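Local structure of alpha-galactosidase (Lactobacillus brevis, 3MI6) at residues 116-122 with 539-543; 322-326 with 520-524. The protein probably releases terminal, non-reducing alpha-D-galactose residues by hydrolysis from alpha-D-galactosides such as galactose oligosaccharides, galactomannans and galactolipids, as a family 36 glycoside hydrolase. All coordinates share one frame; numbering follows the deposited sequence.

Contact 1 (116-122 with 539-543)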
loop_
_atom_site.group_PDB
_atom_site.type_symbol
_atom_site.label_atom_id
_atom_site.label_comp_id
_atom_site.label_asym_id
_atom_site.label_seq_id
_atom_site.Cartn_x
_atom_site.Cartn_y
_atom_site.Cartn_z
ATOM N N ARG D 116 20.480 -21.175 36.311
ATOM C CA ARG D 116 20.420 -19.724 36.446
ATOM C C ARG D 116 21.793 -19.072 36.230
ATOM O O ARG D 116 22.836 -19.731 36.315
ATOM C CB ARG D 116 19.870 -19.335 37.816
ATOM C CG ARG D 116 18.358 -19.436 37.944
ATOM C CD ARG D 116 17.947 -19.586 39.400
ATOM N NE ARG D 116 16.512 -19.824 39.562
ATOM C CZ ARG D 116 15.899 -20.980 39.319
ATOM N NH1 ARG D 116 16.580 -22.032 38.879
ATOM N NH2 ARG D 116 14.594 -21.071 39.511
ATOM N N LEU D 117 21.787 -17.778 35.925
ATOM C CA LEU D 117 23.010 -17.004 35.922
ATOM C C LEU D 117 23.248 -16.503 37.345
ATOM O O LEU D 117 22.315 -16.380 38.139
ATOM C CB LEU D 117 22.911 -15.845 34.943
ATOM C CG LEU D 117 22.912 -16.264 33.479
ATOM C CD1 LEU D 117 22.703 -15.060 32.536
ATOM C CD2 LEU D 117 24.190 -17.012 33.155
ATOM N N ALA D 118 24.497 -16.225 37.674
ATOM C CA ALA D 118 24.832 -15.933 39.045
ATOM C C ALA D 118 24.091 -14.699 39.529
ATOM O O ALA D 118 23.378 -14.761 40.533
ATOM C CB ALA D 118 26.339 -15.771 39.214
ATOM N N ASN D 119 24.244 -13.582 38.824
ATOM C CA ASN D 119 23.708 -12.322 39.335
ATOM C C ASN D 119 22.610 -11.656 38.509
ATOM O O ASN D 119 22.149 -10.576 38.873
ATOM C CB ASN D 119 24.832 -11.323 39.560
ATOM C CG ASN D 119 25.881 -11.849 40.489
ATOM O OD1 ASN D 119 27.058 -11.951 40.122
ATOM N ND2 ASN D 119 25.462 -12.211 41.707
ATOM N N LEU D 120 22.206 -12.295 37.412
ATOM C CA LEU D 120 21.199 -11.743 36.521
ATOM C C LEU D 120 19.959 -12.622 36.487
ATOM O O LEU D 120 20.059 -13.841 36.596
ATOM C CB LEU D 120 21.757 -11.652 35.101
ATOM C CG LEU D 120 22.697 -10.513 34.743
ATOM C CD1 LEU D 120 23.401 -10.800 33.425
ATOM C CD2 LEU D 120 21.915 -9.217 34.686
ATOM N N PRO D 121 18.785 -12.007 36.315
ATOM C CA PRO D 121 17.564 -12.770 36.026
ATOM C C PRO D 121 17.823 -13.593 34.780
ATOM O O PRO D 121 18.514 -13.112 33.883
ATOM C CB PRO D 121 16.532 -11.688 35.714
ATOM C CG PRO D 121 17.345 -10.445 35.398
ATOM C CD PRO D 121 18.596 -10.555 36.190
ATOM N N SER D 122 17.305 -14.809 34.715
ATOM C CA SER D 122 17.697 -15.707 33.638
ATOM C C SER D 122 16.841 -16.953 33.573
ATOM O O SER D 122 15.916 -17.138 34.363
ATOM C CB SER D 122 19.165 -16.108 33.800
ATOM O OG SER D 122 19.390 -16.686 35.079
HETATM N N MSE D 539 10.068 -9.807 35.385
HETATM C CA MSE D 539 9.152 -10.923 35.564
HETATM C C MSE D 539 9.817 -12.114 36.264
HETATM O O MSE D 539 9.139 -12.942 36.883
HETATM C CB MSE D 539 8.575 -11.393 34.220
HETATM C CG MSE D 539 7.852 -10.321 33.397
HETATM SE SE MSE D 539 6.410 -9.360 34.328
HETATM C CE MSE D 539 6.307 -7.848 33.111
ATOM N N TYR D 540 11.137 -12.214 36.145
ATOM C CA TYR D 540 11.872 -13.252 36.838
ATOM C C TYR D 540 11.619 -13.152 38.338
ATOM O O TYR D 540 11.418 -14.157 39.008
ATOM C CB TYR D 540 13.351 -13.108 36.538
ATOM C CG TYR D 540 14.242 -14.082 37.265
ATOM C CD1 TYR D 540 14.763 -13.765 38.511
ATOM C CD2 TYR D 540 14.593 -15.302 36.695
ATOM C CE1 TYR D 540 15.583 -14.633 39.171
ATOM C CE2 TYR D 540 15.421 -16.178 37.349
ATOM C CZ TYR D 540 15.916 -15.840 38.593
ATOM O OH TYR D 540 16.753 -16.699 39.283
ATOM N N TYR D 541 11.599 -11.925 38.847
ATOM C CA TYR D 541 11.465 -11.655 40.271
ATOM C C TYR D 541 10.026 -11.338 40.625
ATOM O O TYR D 541 9.497 -11.858 41.602
ATOM C CB TYR D 541 12.328 -10.452 40.656
ATOM C CG TYR D 541 13.804 -10.688 40.506
ATOM C CD1 TYR D 541 14.499 -11.408 41.467
ATOM C CD2 TYR D 541 14.512 -10.188 39.416
ATOM C CE1 TYR D 541 15.853 -11.640 41.352
ATOM C CE2 TYR D 541 15.881 -10.414 39.294
ATOM C CZ TYR D 541 16.537 -11.144 40.275
ATOM O OH TYR D 541 17.879 -11.393 40.206
ATOM N N ALA D 542 9.418 -10.450 39.834
ATOM C CA ALA D 542 8.044 -9.986 40.028
ATOM C C ALA D 542 7.168 -10.513 38.893
ATOM O O ALA D 542 7.289 -10.056 37.754
ATOM C CB ALA D 542 8.010 -8.470 40.049
ATOM N N PRO D 543 6.271 -11.466 39.195
ATOM C CA PRO D 543 5.550 -12.205 38.151
ATOM C C PRO D 543 4.541 -11.340 37.410
ATOM O O PRO D 543 4.009 -11.763 36.389
ATOM C CB PRO D 543 4.819 -13.277 38.941
ATOM C CG PRO D 543 4.540 -12.604 40.256
ATOM C CD PRO D 543 5.792 -11.810 40.545
#
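Tyr-540 turns CG anti to its own backbone N (chi1 177°), which places the ring against Pro-121, while Tyr-541, with CG anti to its carbonyl carbon, brings CE2 to Pro-121 CB, the two side chains crossing at about a right angle. The contact is a domain interface of a family 36 glycosidase: 116-122 is part of the loop between strands 103-112 and 132-140 in the large antiparallel sheet of the N-terminal domain, and 539-543 leads from helix 536-539 into barrel strand 544-546. The evidence for a CH-pi contact is that Pro-121 CA stands 3.8 Å from the centroid of the Tyr-540 ring and only 12° off its normal. Pro-121 CB continues the apolar contact, 3.6 Å from Tyr-540 CB and 3.9 Å from Tyr-541 CE2. Tyr-509 of helix 500-518 also touches this proline. Within the loop, Ser-122 OG accepts a nearly straight bond from Leu-117 N (2.8 Å, 172°), a link between the two ends of this loop segment. The extended Arg-116 side chain passes Tyr-540 OH, with guanidinium and ring planes steeply inclined; its charge is paired with Asp-126 through NH1, and Phe-124 adds a cation-pi contact. At the edge of the Tyr-540 ring, near its plane, the carbonyl oxygen Ser-122 O lies 3.2 Å from Tyr-540 CE2.

Contact 2 (322-326 with 520-524); sequences NPRFA and PNVLF
Leu-523 CD1 lies over one face of the Phe-325 ring, above its centre and 3.8 Å from the centroid, the geometry of a CH-pi contact. Two torsions set this up. Phe-325 carries CG anti to its carbonyl carbon (chi1 -66°), which lays the ring against Leu-523, and Leu-523 has CG anti to its backbone N, from where CD1 reaches the ring. The far end of the ring meets main chain instead: Phe-325 CZ is 3.7 Å from Asn-521 O, which lies at the ring edge near its plane, and Phe-325 CE1 is 3.5 Å from Val-522 O. The Arg-324 guanidinium borders the face opposite Leu-523, its NH1 displaced toward the rim of the ring.

These residues belong to the (beta/alpha)8 barrel of the Melibiase region: 322-326 lies in the loop from helix 305-319 to the first barrel strand, 333-335, and 520-524 follows helix 500-518 and leads into strand 523-526. In the 322-326 loop, Asn-322 forms an Asx turn, its OD1 accepting from Arg-324 N in the carbonyl plane (2.9 Å).

Arg-324 is bent at chi2 (61°), and its CG passes 3.1 Å from Pro-520 O. Beyond the bend, Arg-324 NE makes a weak but straight hydrogen bond to Asn-521 OD1 (3.3 Å, 170°). The oxygen arrives at the guanidinium edge, near its plane, while the amide plane is steeply inclined to that of the guanidinium. The stronger polar partner of this arginine is Glu-328, which forms a salt bridge with NH1.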
loop_
_atom_site.group_PDB
_atom_site.type_symbol
_atom_site.label_atom_id
_atom_site.label_comp_id
_atom_site.label_asym_id
_atom_site.label_seq_id
_atom_site.Cartn_x
_atom_site.Cartn_y
_atom_site.Cartn_z
ATOM N N ASN D 322 9.358 -16.231 38.404
ATOM C CA ASN D 322 9.359 -16.629 39.800
ATOM C C ASN D 322 8.394 -17.810 39.869
ATOM O O ASN D 322 7.196 -17.643 39.654
ATOM C CB ASN D 322 8.985 -15.404 40.648
ATOM C CG ASN D 322 8.994 -15.679 42.154
ATOM O OD1 ASN D 322 8.691 -16.773 42.597
ATOM N ND2 ASN D 322 9.311 -14.656 42.943
ATOM N N PRO D 323 8.914 -19.013 40.175
ATOM C CA PRO D 323 8.132 -20.255 40.340
ATOM C C PRO D 323 7.139 -20.223 41.504
ATOM O O PRO D 323 6.184 -20.997 41.551
ATOM C CB PRO D 323 9.207 -21.307 40.613
ATOM C CG PRO D 323 10.441 -20.744 40.020
ATOM C CD PRO D 323 10.359 -19.269 40.249
ATOM N N ARG D 324 7.375 -19.328 42.446
ATOM C CA ARG D 324 6.494 -19.162 43.581
ATOM C C ARG D 324 5.146 -18.599 43.141
ATOM O O ARG D 324 4.149 -18.734 43.852
ATOM C CB ARG D 324 7.160 -18.234 44.603
ATOM C CG ARG D 324 6.303 -17.868 45.781
ATOM C CD ARG D 324 5.906 -19.108 46.570
ATOM N NE ARG D 324 4.961 -18.767 47.630
ATOM C CZ ARG D 324 3.640 -18.772 47.476
ATOM N NH1 ARG D 324 3.100 -19.119 46.309
ATOM N NH2 ARG D 324 2.862 -18.430 48.489
ATOM N N PHE D 325 5.110 -17.950 41.981
ATOM C CA PHE D 325 3.872 -17.309 41.546
ATOM C C PHE D 325 3.522 -17.584 40.092
ATOM O O PHE D 325 2.442 -17.240 39.647
ATOM C CB PHE D 325 3.886 -15.799 41.828
ATOM C CG PHE D 325 3.900 -15.448 43.289
ATOM C CD1 PHE D 325 5.077 -15.051 43.913
ATOM C CD2 PHE D 325 2.742 -15.514 44.039
ATOM C CE1 PHE D 325 5.101 -14.739 45.253
ATOM C CE2 PHE D 325 2.751 -15.191 45.394
ATOM C CZ PHE D 325 3.935 -14.800 46.000
ATOM N N ALA D 326 4.426 -18.235 39.373
ATOM C CA ALA D 326 4.223 -18.557 37.968
ATOM C C ALA D 326 2.831 -19.099 37.664
ATOM O O ALA D 326 2.235 -18.740 36.636
ATOM C CB ALA D 326 5.259 -19.557 37.517
ATOM N N PRO D 520 10.022 -15.165 50.468
ATOM C CA PRO D 520 9.492 -15.685 49.198
ATOM C C PRO D 520 7.964 -15.717 49.063
ATOM O O PRO D 520 7.487 -16.034 47.984
ATOM C CB PRO D 520 10.052 -17.112 49.135
ATOM C CG PRO D 520 10.402 -17.453 50.545
ATOM C CD PRO D 520 10.844 -16.165 51.170
ATOM N N ASN D 521 7.212 -15.396 50.108
ATOM C CA ASN D 521 5.746 -15.435 50.023
ATOM C C ASN D 521 5.172 -14.077 49.666
ATOM O O ASN D 521 3.950 -13.877 49.634
ATOM C CB ASN D 521 5.138 -15.922 51.340
ATOM C CG ASN D 521 5.528 -17.349 51.659
ATOM O OD1 ASN D 521 5.854 -18.138 50.759
ATOM N ND2 ASN D 521 5.501 -17.692 52.944
ATOM N N VAL D 522 6.070 -13.140 49.417
ATOM C CA VAL D 522 5.672 -11.798 49.101
ATOM C C VAL D 522 5.571 -11.693 47.594
ATOM O O VAL D 522 6.520 -11.981 46.866
ATOM C CB VAL D 522 6.683 -10.776 49.640
ATOM C CG1 VAL D 522 6.451 -9.404 49.012
ATOM C CG2 VAL D 522 6.612 -10.709 51.159
ATOM N N LEU D 523 4.386 -11.303 47.145
ATOM C CA LEU D 523 4.101 -11.031 45.753
ATOM C C LEU D 523 4.586 -9.626 45.417
ATOM O O LEU D 523 4.099 -8.654 45.992
ATOM C CB LEU D 523 2.594 -11.109 45.558
ATOM C CG LEU D 523 1.976 -10.997 44.173
ATOM C CD1 LEU D 523 2.776 -11.791 43.137
ATOM C CD2 LEU D 523 0.524 -11.469 44.247
ATOM N N PHE D 524 5.554 -9.518 44.510
ATOM C CA PHE D 524 6.000 -8.216 44.023
ATOM C C PHE D 524 5.324 -7.902 42.702
ATOM O O PHE D 524 5.447 -8.659 41.736
ATOM C CB PHE D 524 7.523 -8.167 43.841
ATOM C CG PHE D 524 8.284 -8.151 45.122
ATOM C CD1 PHE D 524 8.760 -9.318 45.670
ATOM C CD2 PHE D 524 8.513 -6.969 45.786
ATOM C CE1 PHE D 524 9.448 -9.309 46.856
ATOM C CE2 PHE D 524 9.205 -6.953 46.988
ATOM C CZ PHE D 524 9.677 -8.127 47.518
#

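Overall arrangement
The two contacts have centres about 12 Å apart and touch each other, with contact 2 nested along the chain inside the loop closed by contact 1. Order in sequence is 116-122, 322-326, 520-524, 539-543. Contact 1 joins the N-terminal domain to the barrel, whereas contact 2 lies within the barrel region. Segments 520-524 and 539-543 lead into neighbouring parallel strands, 523-526 and 544-546. Asn-322 ND2 probably hydrogen-bonds Tyr-541 O (3.1 Å), so 539-543 connects the domain interface to the loop before the first barrel strand. Both contacts lie near Trp-478, predicted to bind substrate: its side chain is about 7 Å from that of Tyr-541 and about 9 Å from that of Val-522.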